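Local coordinates for protein CDA peptide synthetase I (Streptomyces coelicolor, PDB 4JN3) that is the first condensation domain of a peptide synthetase, a mixed helix-and-sheet fold of the CoA-acyltransferase clan, at residues Gln16-Leu21 / Gly347-Arg352; Gly236-Pro241 / Pro389-Asn394; Val292-Arg297 / Asn311-Arg316; Ser384-Pro389 / Asp408-Pro413. All blocks are in the same frame, centred on the assembly; numbering follows the deposited sequence.

All four contacts lie within the condensation domain. Contacts 2 and 4 are neighbours, their centres about 8 Å apart: they share P389, and both reach the four-stranded mixed sheet, in which strands 393-398 and 404-411 are adjacent. Contact 3, a separate two-stranded antiparallel ladder, is nested in sequence inside the loops closed by contacts 1 and 2, whose segments alternate along the chain. It touches contact 1, centres about 13 Å apart, through N311 OD1 and G347 N at the start of helix 347-354. Contact 4 opens after contacts 1 and 3 have closed. Contact 1 thus ties the N-terminal helix 14-25 to helix 347-354, 326 residues on, while contact 4 joins the six- and four-stranded sheets.

Contact 1 (Gln16-Leu21 / Gly347-Arg352); sequences QHEVWL and GEDLDR
E18 OE2 is held by both a guanidinium and a water: R352 NH2 lies 3.2 Å from E18 OE2, and water 1 donates to the same oxygen. R352 NH2 also reaches E18 OE1 at 3.3 Å, so a single nitrogen spans the carboxylate from its syn side. Both bonds are bent (148° and 144° at the hydrogen), consistent with one nitrogen being shared between two oxygens. In R352, CG anti to the backbone N (chi1 -178°) and a bend at chi3 bring the guanidinium back alongside its own helix, toward D349, where R352 NH1 meets D349 OD1 at 2.8 Å. Water 1, 2.8 Å from E18 OE2 and 2.9 Å from D349 OD1, donates to both carboxylates, which probably eases the closeness of two like charges. This salt-bridge network joins helices 14-25 and 347-354 at the surface, where their local axes pass 11.4 Å apart, a separation that long side chains have to bridge. Beside it, E348 runs past E18 in the reverse direction, with E348 OE2 3.2 Å from E18 CG. That second carboxylate is turned to R346, its salt-bridge partner just before the helix.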
loop_
_atom_site.group_PDB
_atom_site.type_symbol
_atom_site.label_atom_id
_atom_site.label_comp_id
_atom_site.label_asym_id
_atom_site.label_seq_id
_atom_site.Cartn_x
_atom_site.Cartn_y
_atom_site.Cartn_z
ATOM N N GLN A 16 -10.261 1.717 -8.536
ATOM C CA GLN A 16 -11.350 2.346 -7.801
ATOM C C GLN A 16 -12.677 1.628 -8.029
ATOM O O GLN A 16 -13.469 1.460 -7.103
ATOM C CB GLN A 16 -11.472 3.821 -8.186
ATOM C CG GLN A 16 -10.375 4.700 -7.604
ATOM C CD GLN A 16 -10.468 6.129 -8.093
ATOM O OE1 GLN A 16 -10.758 6.372 -9.264
ATOM N NE2 GLN A 16 -10.228 7.085 -7.200
ATOM N N HIS A 17 -12.917 1.191 -9.260
ATOM C CA HIS A 17 -14.159 0.489 -9.561
ATOM C C HIS A 17 -14.268 -0.799 -8.742
ATOM O O HIS A 17 -15.332 -1.118 -8.202
ATOM C CB HIS A 17 -14.272 0.183 -11.057
ATOM C CG HIS A 17 -15.570 -0.458 -11.438
ATOM N ND1 HIS A 17 -16.784 0.184 -11.302
ATOM C CD2 HIS A 17 -15.848 -1.687 -11.932
ATOM C CE1 HIS A 17 -17.751 -0.620 -11.703
ATOM N NE2 HIS A 17 -17.211 -1.763 -12.091
ATOM N N GLU A 18 -13.156 -1.522 -8.635
ATOM C CA GLU A 18 -13.119 -2.778 -7.894
ATOM C C GLU A 18 -13.286 -2.559 -6.392
ATOM O O GLU A 18 -13.951 -3.345 -5.709
ATOM C CB GLU A 18 -11.831 -3.554 -8.195
ATOM C CG GLU A 18 -11.764 -4.096 -9.623
ATOM C CD GLU A 18 -12.921 -5.042 -9.954
ATOM O OE1 GLU A 18 -13.447 -5.694 -9.025
ATOM O OE2 GLU A 18 -13.309 -5.126 -11.142
ATOM N N VAL A 19 -12.689 -1.489 -5.877
ATOM C CA VAL A 19 -12.896 -1.135 -4.482
ATOM C C VAL A 19 -14.366 -0.802 -4.243
ATOM O O VAL A 19 -14.961 -1.250 -3.264
ATOM C CB VAL A 19 -12.014 0.045 -4.041
ATOM C CG1 VAL A 19 -12.444 0.525 -2.664
ATOM C CG2 VAL A 19 -10.550 -0.373 -4.036
ATOM N N TRP A 20 -14.956 -0.028 -5.149
ATOM C CA TRP A 20 -16.360 0.350 -5.017
ATOM C C TRP A 20 -17.278 -0.875 -5.000
ATOM O O TRP A 20 -18.185 -0.967 -4.173
ATOM C CB TRP A 20 -16.770 1.317 -6.130
ATOM C CG TRP A 20 -18.162 1.845 -5.973
ATOM C CD1 TRP A 20 -18.551 2.944 -5.255
ATOM C CD2 TRP A 20 -19.355 1.297 -6.543
ATOM N NE1 TRP A 20 -19.912 3.110 -5.345
ATOM C CE2 TRP A 20 -20.428 2.113 -6.131
ATOM C CE3 TRP A 20 -19.620 0.196 -7.363
ATOM C CZ2 TRP A 20 -21.745 1.861 -6.510
ATOM C CZ3 TRP A 20 -20.927 -0.051 -7.741
ATOM C CH2 TRP A 20 -21.973 0.777 -7.314
ATOM N N LEU A 21 -17.036 -1.818 -5.906
ATOM C CA LEU A 21 -17.820 -3.050 -5.944
ATOM C C LEU A 21 -17.706 -3.808 -4.626
ATOM O O LEU A 21 -18.709 -4.239 -4.056
ATOM C CB LEU A 21 -17.368 -3.950 -7.096
ATOM C CG LEU A 21 -17.757 -3.525 -8.512
ATOM C CD1 LEU A 21 -17.155 -4.479 -9.536
ATOM C CD2 LEU A 21 -19.273 -3.462 -8.657
ATOM N N GLY A 347 -5.738 -7.856 -11.926
ATOM C CA GLY A 347 -5.788 -9.081 -11.155
ATOM C C GLY A 347 -7.220 -9.497 -10.884
ATOM O O GLY A 347 -7.535 -10.687 -10.826
ATOM N N GLU A 348 -8.093 -8.506 -10.722
ATOM C CA GLU A 348 -9.503 -8.760 -10.456
ATOM C C GLU A 348 -10.192 -9.378 -11.675
ATOM O O GLU A 348 -11.059 -10.242 -11.536
ATOM C CB GLU A 348 -10.214 -7.467 -10.036
ATOM C CG GLU A 348 -9.635 -6.799 -8.785
ATOM C CD GLU A 348 -8.615 -5.704 -9.105
ATOM O OE1 GLU A 348 -7.672 -5.964 -9.887
ATOM O OE2 GLU A 348 -8.767 -4.577 -8.573
ATOM N N ASP A 349 -9.800 -8.931 -12.866
ATOM C CA ASP A 349 -10.358 -9.461 -14.109
ATOM C C ASP A 349 -9.904 -10.900 -14.350
ATOM O O ASP A 349 -10.642 -11.701 -14.923
ATOM C CB ASP A 349 -9.965 -8.587 -15.302
ATOM C CG ASP A 349 -10.652 -7.229 -15.287
ATOM O OD1 ASP A 349 -11.659 -7.073 -14.566
ATOM O OD2 ASP A 349 -10.190 -6.323 -16.010
ATOM N N LEU A 350 -8.688 -11.221 -13.921
ATOM C CA LEU A 350 -8.168 -12.580 -14.056
ATOM C C LEU A 350 -8.927 -13.547 -13.152
ATOM O O LEU A 350 -9.304 -14.641 -13.577
ATOM C CB LEU A 350 -6.668 -12.624 -13.744
ATOM C CG LEU A 350 -6.005 -14.001 -13.666
ATOM C CD1 LEU A 350 -6.119 -14.754 -14.991
ATOM C CD2 LEU A 350 -4.545 -13.863 -13.254
ATOM N N ASP A 351 -9.149 -13.143 -11.906
ATOM C CA ASP A 351 -9.908 -13.959 -10.970
ATOM C C ASP A 351 -11.316 -14.184 -11.498
ATOM O O ASP A 351 -11.859 -15.285 -11.407
ATOM C CB ASP A 351 -9.978 -13.292 -9.598
ATOM C CG ASP A 351 -8.673 -13.379 -8.840
ATOM O OD1 ASP A 351 -7.776 -14.120 -9.289
ATOM O OD2 ASP A 351 -8.550 -12.714 -7.790
ATOM N N ARG A 352 -11.898 -13.130 -12.058
ATOM C CA ARG A 352 -13.264 -13.178 -12.565
ATOM C C ARG A 352 -13.404 -14.188 -13.703
ATOM O O ARG A 352 -14.417 -14.876 -13.813
ATOM C CB ARG A 352 -13.697 -11.783 -13.028
ATOM C CG ARG A 352 -15.122 -11.706 -13.537
ATOM C CD ARG A 352 -15.572 -10.264 -13.717
ATOM N NE ARG A 352 -15.565 -9.528 -12.454
ATOM C CZ ARG A 352 -14.692 -8.575 -12.144
ATOM N NH1 ARG A 352 -13.750 -8.224 -13.011
ATOM N NH2 ARG A 352 -14.765 -7.965 -10.967
HETATM O O HOH W 1 -11.482 -4.568 -13.176
#

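Contact 2 (Gly236-Pro241 / Pro389-Asn394); sequences GRALAP and PTTDLN
L239 and T390 form a single antiparallel beta bridge of the hydrogen-bonded kind, joining the loop before strand 242-248 to the approach of strand 393-398. L239 N donates to T390 O at 3.1 Å and T390 N returns a bond to L239 O at 3.0 Å. The first is nearly straight at its hydrogen, 171°, although its donor stands above the carbonyl plane. A238 CB and P389 CB make an apolar contact at 4.2 Å, while the T391 methyl lies against a carbonyl oxygen, T391 CG2 to G236 O 3.5 Å. P241 CB touches T390 CG2 at 4.2 Å. The next shell fixes the carbonyl and the turn. T390 O has a second donor in N412 ND2, and T390 places OG1 opposite its own N (chi1 178°), where it accepts from D392 N at 2.9 Å in an ST turn that swings the chain into strand 393-398. D392 is held in its turn by Y416 and S229. On the loop side, A240 N is tied to H31. Further out, the L239 side chain leaves the bridge and lays CD2 over one face of the R237 guanidinium, 3.4 Å above the plane and over its centre.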
loop_
_atom_site.group_PDB
_atom_site.type_symbol
_atom_site.label_atom_id
_atom_site.label_comp_id
_atom_site.label_asym_id
_atom_site.label_seq_id
_atom_site.Cartn_x
_atom_site.Cartn_y
_atom_site.Cartn_z
ATOM N N GLY A 236 -11.551 -16.897 2.657
ATOM C CA GLY A 236 -12.876 -16.339 2.449
ATOM C C GLY A 236 -12.831 -14.881 2.025
ATOM O O GLY A 236 -12.197 -14.533 1.028
ATOM N N ARG A 237 -13.503 -14.023 2.786
ATOM C CA ARG A 237 -13.598 -12.604 2.463
ATOM C C ARG A 237 -12.290 -11.870 2.756
ATOM O O ARG A 237 -11.541 -12.260 3.652
ATOM C CB ARG A 237 -14.718 -11.960 3.283
ATOM C CG ARG A 237 -16.004 -12.771 3.348
ATOM C CD ARG A 237 -16.676 -12.603 4.705
ATOM N NE ARG A 237 -16.846 -11.194 5.056
ATOM C CZ ARG A 237 -17.011 -10.747 6.297
ATOM N NH1 ARG A 237 -17.023 -11.598 7.315
ATOM N NH2 ARG A 237 -17.158 -9.448 6.524
ATOM N N ALA A 238 -12.019 -10.808 2.002
ATOM C CA ALA A 238 -10.905 -9.917 2.319
ATOM C C ALA A 238 -11.310 -9.028 3.487
ATOM O O ALA A 238 -12.329 -8.344 3.426
ATOM C CB ALA A 238 -10.525 -9.074 1.110
ATOM N N LEU A 239 -10.515 -9.048 4.552
ATOM C CA LEU A 239 -10.838 -8.314 5.768
ATOM C C LEU A 239 -9.669 -7.453 6.222
ATOM O O LEU A 239 -8.521 -7.718 5.866
ATOM C CB LEU A 239 -11.195 -9.289 6.895
ATOM C CG LEU A 239 -12.322 -10.295 6.640
ATOM C CD1 LEU A 239 -12.330 -11.361 7.724
ATOM C CD2 LEU A 239 -13.673 -9.590 6.552
ATOM N N ALA A 240 -9.967 -6.434 7.024
ATOM C CA ALA A 240 -8.928 -5.610 7.629
ATOM C C ALA A 240 -8.002 -6.497 8.450
ATOM O O ALA A 240 -8.463 -7.303 9.261
ATOM C CB ALA A 240 -9.544 -4.533 8.502
ATOM N N PRO A 241 -6.688 -6.357 8.242
ATOM C CA PRO A 241 -5.745 -7.286 8.867
ATOM C C PRO A 241 -5.398 -6.952 10.314
ATOM O O PRO A 241 -5.472 -5.801 10.746
ATOM C CB PRO A 241 -4.493 -7.123 8.006
ATOM C CG PRO A 241 -4.547 -5.690 7.582
ATOM C CD PRO A 241 -6.012 -5.427 7.320
ATOM N N PRO A 389 -6.955 -4.611 3.015
ATOM C CA PRO A 389 -7.571 -5.867 3.441
ATOM C C PRO A 389 -6.942 -7.063 2.732
ATOM O O PRO A 389 -6.343 -6.919 1.663
ATOM C CB PRO A 389 -9.033 -5.693 3.031
ATOM C CG PRO A 389 -8.984 -4.744 1.871
ATOM C CD PRO A 389 -7.867 -3.792 2.194
ATOM N N THR A 390 -7.069 -8.236 3.334
ATOM C CA THR A 390 -6.479 -9.440 2.764
ATOM C C THR A 390 -7.328 -10.667 3.082
ATOM O O THR A 390 -7.989 -10.725 4.119
ATOM C CB THR A 390 -5.063 -9.664 3.309
ATOM O OG1 THR A 390 -4.528 -10.883 2.772
ATOM C CG2 THR A 390 -5.088 -9.752 4.827
ATOM N N THR A 391 -7.308 -11.644 2.178
ATOM C CA THR A 391 -7.975 -12.920 2.413
ATOM C C THR A 391 -7.056 -13.862 3.184
ATOM O O THR A 391 -7.494 -14.883 3.714
ATOM C CB THR A 391 -8.368 -13.595 1.092
ATOM O OG1 THR A 391 -7.189 -13.839 0.319
ATOM C CG2 THR A 391 -9.317 -12.704 0.300
ATOM N N ASP A 392 -5.778 -13.507 3.254
ATOM C CA ASP A 392 -4.791 -14.350 3.916
ATOM C C ASP A 392 -3.732 -13.514 4.627
ATOM O O ASP A 392 -3.879 -13.172 5.805
ATOM C CB ASP A 392 -4.142 -15.289 2.893
ATOM C CG ASP A 392 -3.054 -16.161 3.496
ATOM O OD1 ASP A 392 -3.184 -16.568 4.668
ATOM O OD2 ASP A 392 -2.062 -16.441 2.786
ATOM N N LEU A 393 -2.674 -13.168 3.902
ATOM C CA LEU A 393 -1.524 -12.508 4.508
ATOM C C LEU A 393 -0.889 -11.495 3.555
ATOM O O LEU A 393 -0.651 -11.804 2.387
ATOM C CB LEU A 393 -0.487 -13.564 4.913
ATOM C CG LEU A 393 0.877 -13.117 5.450
ATOM C CD1 LEU A 393 0.738 -12.455 6.813
ATOM C CD2 LEU A 393 1.843 -14.301 5.535
ATOM N N ASN A 394 -0.640 -10.284 4.049
ATOM C CA ASN A 394 0.227 -9.336 3.358
ATOM C C ASN A 394 1.562 -9.255 4.085
ATOM O O ASN A 394 1.601 -9.134 5.309
ATOM C CB ASN A 394 -0.372 -7.926 3.332
ATOM C CG ASN A 394 -1.737 -7.867 2.680
ATOM O OD1 ASN A 394 -2.038 -8.622 1.753
ATOM N ND2 ASN A 394 -2.573 -6.952 3.161
HETATM O O HOH W 2 -10.166 -15.488 4.120
#

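Contact 3 (Val292-Arg297 / Asn311-Arg316); sequences VPVTGR and NRLPLR
V292 and V294 pair with L313 and N311 as antiparallel hydrogen-bonded partners, and P293 with R312 as the non-hydrogen-bonded pair between them, in a two-stranded ladder of strands 287-294 and 311-318. Four backbone bonds fix the register; the shortest runs from V294 N to N311 O, 2.8 Å. The close-packed side is the face carrying V292, V294, N311 and L313. Here V294 and N311 lie side by side, with V294 CG2 3.6 Å from N311 CB, while the side chains of V292 and L315 cross at an angle, V292 CG2 lying 4.1 Å from L315 CD2. Helix 325-341 covers this side, L339 lying against V294 and L313, and A335 and M336 against L315. The polar member, N311, holds CG anti to its backbone N (chi1 -171°), which turns the amide away from V294: ND2 donates to the carbonyls of F345 and S343, and OD1 accepts from G347 N. The other face is looser and partly exposed. P293 and R312 meet there mainly through their main chains, CA to CA 4.4 Å, and the extended R312 side chain leaves the pair to bond T363 OG1 through NE. Past the last bridge the first strand breaks into an ST turn begun by the exposed T295, in which T295 OG1 accepts from R297 N at 3.1 Å.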
loop_
_atom_site.group_PDB
_atom_site.type_symbol
_atom_site.label_atom_id
_atom_site.label_comp_id
_atom_site.label_asym_id
_atom_site.label_seq_id
_atom_site.Cartn_x
_atom_site.Cartn_y
_atom_site.Cartn_z
ATOM N N VAL A 292 1.986 -10.071 -6.123
ATOM C CA VAL A 292 2.840 -8.893 -6.159
ATOM C C VAL A 292 2.063 -7.655 -6.595
ATOM O O VAL A 292 1.384 -7.670 -7.620
ATOM C CB VAL A 292 4.022 -9.105 -7.134
ATOM C CG1 VAL A 292 4.863 -7.848 -7.228
ATOM C CG2 VAL A 292 4.870 -10.290 -6.696
ATOM N N PRO A 293 2.151 -6.571 -5.812
ATOM C CA PRO A 293 1.532 -5.317 -6.243
ATOM C C PRO A 293 2.352 -4.642 -7.338
ATOM O O PRO A 293 3.584 -4.691 -7.315
ATOM C CB PRO A 293 1.562 -4.452 -4.973
ATOM C CG PRO A 293 1.881 -5.393 -3.844
ATOM C CD PRO A 293 2.704 -6.477 -4.452
ATOM N N VAL A 294 1.669 -4.036 -8.301
ATOM C CA VAL A 294 2.323 -3.125 -9.232
ATOM C C VAL A 294 1.572 -1.798 -9.187
ATOM O O VAL A 294 0.382 -1.769 -8.862
ATOM C CB VAL A 294 2.368 -3.678 -10.667
ATOM C CG1 VAL A 294 3.239 -4.944 -10.719
ATOM C CG2 VAL A 294 0.961 -3.953 -11.184
ATOM N N THR A 295 2.261 -0.702 -9.496
ATOM C CA THR A 295 1.668 0.625 -9.288
ATOM C C THR A 295 0.458 0.894 -10.173
ATOM O O THR A 295 -0.451 1.622 -9.778
ATOM C CB THR A 295 2.688 1.770 -9.484
ATOM O OG1 THR A 295 3.042 1.875 -10.870
ATOM C CG2 THR A 295 3.934 1.532 -8.636
ATOM N N GLY A 296 0.451 0.316 -11.371
ATOM C CA GLY A 296 -0.617 0.571 -12.321
ATOM C C GLY A 296 -0.493 1.942 -12.961
ATOM O O GLY A 296 -1.440 2.452 -13.557
ATOM N N ARG A 297 0.687 2.540 -12.841
ATOM C CA ARG A 297 0.912 3.883 -13.362
ATOM C C ARG A 297 1.773 3.840 -14.619
ATOM O O ARG A 297 2.943 3.454 -14.571
ATOM C CB ARG A 297 1.548 4.764 -12.288
ATOM C CG ARG A 297 0.655 4.906 -11.071
ATOM C CD ARG A 297 1.326 5.584 -9.890
ATOM N NE ARG A 297 0.369 5.682 -8.789
ATOM C CZ ARG A 297 -0.463 6.705 -8.625
ATOM N NH1 ARG A 297 -0.434 7.720 -9.476
ATOM N NH2 ARG A 297 -1.319 6.715 -7.612
ATOM N N ASN A 311 -2.434 -2.349 -8.754
ATOM C CA ASN A 311 -2.893 -3.633 -9.270
ATOM C C ASN A 311 -2.157 -4.743 -8.532
ATOM O O ASN A 311 -1.070 -4.529 -7.995
ATOM C CB ASN A 311 -2.615 -3.717 -10.777
ATOM C CG ASN A 311 -3.260 -4.928 -11.433
ATOM O OD1 ASN A 311 -4.212 -5.502 -10.908
ATOM N ND2 ASN A 311 -2.745 -5.312 -12.597
ATOM N N ARG A 312 -2.748 -5.928 -8.497
ATOM C CA ARG A 312 -2.154 -7.054 -7.793
ATOM C C ARG A 312 -2.170 -8.261 -8.720
ATOM O O ARG A 312 -3.227 -8.652 -9.204
ATOM C CB ARG A 312 -2.955 -7.338 -6.523
ATOM C CG ARG A 312 -2.480 -8.514 -5.693
ATOM C CD ARG A 312 -3.433 -8.724 -4.526
ATOM N NE ARG A 312 -2.942 -9.704 -3.565
ATOM C CZ ARG A 312 -3.481 -10.903 -3.373
ATOM N NH1 ARG A 312 -4.541 -11.279 -4.077
ATOM N NH2 ARG A 312 -2.964 -11.724 -2.470
ATOM N N LEU A 313 -0.997 -8.833 -8.976
ATOM C CA LEU A 313 -0.876 -9.933 -9.936
ATOM C C LEU A 313 -0.183 -11.161 -9.339
ATOM O O LEU A 313 0.705 -11.033 -8.490
ATOM C CB LEU A 313 -0.151 -9.458 -11.201
ATOM C CG LEU A 313 -0.965 -8.495 -12.075
ATOM C CD1 LEU A 313 -0.105 -7.823 -13.130
ATOM C CD2 LEU A 313 -2.142 -9.223 -12.713
ATOM N N PRO A 314 -0.601 -12.360 -9.776
ATOM C CA PRO A 314 -0.076 -13.622 -9.241
ATOM C C PRO A 314 1.275 -13.983 -9.855
ATOM O O PRO A 314 1.423 -13.988 -11.078
ATOM C CB PRO A 314 -1.139 -14.639 -9.665
ATOM C CG PRO A 314 -1.669 -14.090 -10.938
ATOM C CD PRO A 314 -1.671 -12.587 -10.763
ATOM N N LEU A 315 2.253 -14.268 -9.004
ATOM C CA LEU A 315 3.570 -14.687 -9.461
ATOM C C LEU A 315 3.732 -16.172 -9.174
ATOM O O LEU A 315 3.862 -16.576 -8.018
ATOM C CB LEU A 315 4.658 -13.898 -8.739
ATOM C CG LEU A 315 6.062 -13.997 -9.326
ATOM C CD1 LEU A 315 6.107 -13.328 -10.696
ATOM C CD2 LEU A 315 7.066 -13.366 -8.378
ATOM N N ARG A 316 3.724 -16.981 -10.228
ATOM C CA ARG A 316 3.818 -18.428 -10.072
ATOM C C ARG A 316 5.260 -18.913 -10.209
ATOM O O ARG A 316 5.928 -18.623 -11.202
ATOM C CB ARG A 316 2.915 -19.131 -11.083
ATOM C CG ARG A 316 2.768 -20.607 -10.817
ATOM C CD ARG A 316 1.683 -21.200 -11.679
ATOM N NE ARG A 316 1.153 -22.415 -11.079
ATOM C CZ ARG A 316 0.106 -23.081 -11.549
ATOM N NH1 ARG A 316 -0.526 -22.646 -12.632
ATOM N NH2 ARG A 316 -0.306 -24.179 -10.934
#

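Contact 4 (Ser384-Pro389 / Asp408-Pro413); sequences SISSGP and DFEGNP
S384 and S386 run past D408 and E410 with CA separations of 7.8 Å and 7.5 Å, too wide for direct strand pairing, and the chain turns a corner at I385. The corner includes a classic beta bulge, I385 and S386 both facing G35. It carries the chain off strand 379-384 of the six-stranded sheet, whereas D408 and E410 stand on strand 404-411 of the four-stranded one, so side chains and water join two sheets. E410 makes both direct hydrogen bonds across the contact. Its chain, extended beyond CG, brings the carboxylate to main chain and side chain of S387 together: S387 N donates to E410 OE2 at 2.9 Å, and S387 OG to E410 OE1 at 2.6 Å, both on the syn side. N394 ND2 adds a bond to OE1, so this buried group is gripped at both oxygens. D408 stays farther back, its OD1 bonded to S245 OG; waters 4 and 5 lie between S384 O and, respectively, D408 OD1 and OD2, bridges left uncertain by a surplus of acceptors. Water 3 sits between the two acids, accepting from S384 OG at 2.6 Å and donating to D408 OD2 at 2.7 Å and E410 OE2 at 2.6 Å.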
loop_
_atom_site.group_PDB
_atom_site.type_symbol
_atom_site.label_atom_id
_atom_site.label_comp_id
_atom_site.label_asym_id
_atom_site.label_seq_id
_atom_site.Cartn_x
_atom_site.Cartn_y
_atom_site.Cartn_z
ATOM N N SER A 384 4.358 1.918 7.276
ATOM C CA SER A 384 3.008 1.443 7.025
ATOM C C SER A 384 2.277 1.190 8.339
ATOM O O SER A 384 2.876 0.754 9.319
ATOM C CB SER A 384 3.072 0.154 6.196
ATOM O OG SER A 384 1.778 -0.309 5.858
ATOM N N ILE A 385 0.976 1.467 8.356
ATOM C CA ILE A 385 0.139 1.130 9.502
ATOM C C ILE A 385 -0.795 -0.025 9.139
ATOM O O ILE A 385 -0.957 -0.973 9.908
ATOM C CB ILE A 385 -0.655 2.350 9.998
ATOM C CG1 ILE A 385 0.295 3.345 10.669
ATOM C CG2 ILE A 385 -1.734 1.928 10.983
ATOM C CD1 ILE A 385 1.046 2.762 11.852
ATOM N N SER A 386 -1.391 0.059 7.954
ATOM C CA SER A 386 -2.162 -1.039 7.381
ATOM C C SER A 386 -2.292 -0.801 5.881
ATOM O O SER A 386 -2.787 0.241 5.458
ATOM C CB SER A 386 -3.546 -1.125 8.026
ATOM O OG SER A 386 -4.308 -2.150 7.423
ATOM N N SER A 387 -1.851 -1.760 5.075
ATOM C CA SER A 387 -1.754 -1.537 3.633
ATOM C C SER A 387 -3.041 -1.860 2.891
ATOM O O SER A 387 -3.210 -1.474 1.734
ATOM C CB SER A 387 -0.592 -2.344 3.036
ATOM O OG SER A 387 -0.905 -3.729 2.987
ATOM N N GLY A 388 -3.946 -2.578 3.549
ATOM C CA GLY A 388 -5.200 -2.943 2.922
ATOM C C GLY A 388 -5.710 -4.290 3.379
ATOM O O GLY A 388 -4.999 -5.034 4.056
ATOM N N PRO A 389 -6.955 -4.611 3.015
ATOM C CA PRO A 389 -7.571 -5.867 3.441
ATOM C C PRO A 389 -6.942 -7.063 2.732
ATOM O O PRO A 389 -6.343 -6.919 1.663
ATOM C CB PRO A 389 -9.033 -5.693 3.031
ATOM C CG PRO A 389 -8.984 -4.744 1.871
ATOM C CD PRO A 389 -7.867 -3.792 2.194
ATOM N N ASP A 408 6.114 -5.811 8.199
ATOM C CA ASP A 408 4.765 -5.943 8.741
ATOM C C ASP A 408 4.106 -7.200 8.198
ATOM O O ASP A 408 3.986 -7.378 6.988
ATOM C CB ASP A 408 3.910 -4.725 8.377
ATOM C CG ASP A 408 4.156 -3.540 9.289
ATOM O OD1 ASP A 408 5.297 -3.358 9.752
ATOM O OD2 ASP A 408 3.196 -2.789 9.556
ATOM N N PHE A 409 3.682 -8.078 9.097
ATOM C CA PHE A 409 2.854 -9.204 8.704
ATOM C C PHE A 409 1.405 -8.826 8.983
ATOM O O PHE A 409 1.027 -8.587 10.132
ATOM C CB PHE A 409 3.257 -10.465 9.474
ATOM C CG PHE A 409 4.295 -11.299 8.771
ATOM C CD1 PHE A 409 5.417 -10.712 8.215
ATOM C CD2 PHE A 409 4.148 -12.674 8.678
ATOM C CE1 PHE A 409 6.377 -11.480 7.568
ATOM C CE2 PHE A 409 5.101 -13.449 8.031
ATOM C CZ PHE A 409 6.219 -12.849 7.478
ATOM N N GLU A 410 0.612 -8.727 7.922
ATOM C CA GLU A 410 -0.785 -8.332 8.042
ATOM C C GLU A 410 -1.650 -9.535 7.734
ATOM O O GLU A 410 -1.758 -9.946 6.581
ATOM C CB GLU A 410 -1.112 -7.207 7.057
ATOM C CG GLU A 410 -0.170 -6.005 7.151
ATOM C CD GLU A 410 -0.524 -4.900 6.176
ATOM O OE1 GLU A 410 -1.098 -5.194 5.108
ATOM O OE2 GLU A 410 -0.231 -3.728 6.488
ATOM N N GLY A 411 -2.274 -10.100 8.762
ATOM C CA GLY A 411 -3.011 -11.335 8.588
ATOM C C GLY A 411 -4.510 -11.187 8.751
ATOM O O GLY A 411 -4.987 -10.454 9.622
ATOM N N ASN A 412 -5.251 -11.880 7.897
ATOM C CA ASN A 412 -6.700 -11.966 8.034
ATOM C C ASN A 412 -7.007 -12.570 9.402
ATOM O O ASN A 412 -6.469 -13.622 9.747
ATOM C CB ASN A 412 -7.266 -12.821 6.902
ATOM C CG ASN A 412 -8.768 -12.983 6.981
ATOM O OD1 ASN A 412 -9.299 -13.428 7.994
ATOM N ND2 ASN A 412 -9.460 -12.625 5.907
ATOM N N PRO A 413 -7.852 -11.893 10.200
ATOM C CA PRO A 413 -8.090 -12.308 11.589
ATOM C C PRO A 413 -8.821 -13.650 11.711
ATOM O O PRO A 413 -8.828 -14.242 12.792
ATOM C CB PRO A 413 -8.946 -11.163 12.157
ATOM C CG PRO A 413 -9.619 -10.573 10.973
ATOM C CD PRO A 413 -8.613 -10.681 9.850
HETATM O O HOH W 3 1.349 -2.066 7.767
HETATM O O HOH W 4 5.479 -0.450 10.081
HETATM O O HOH W 5 2.893 -0.936 11.320
#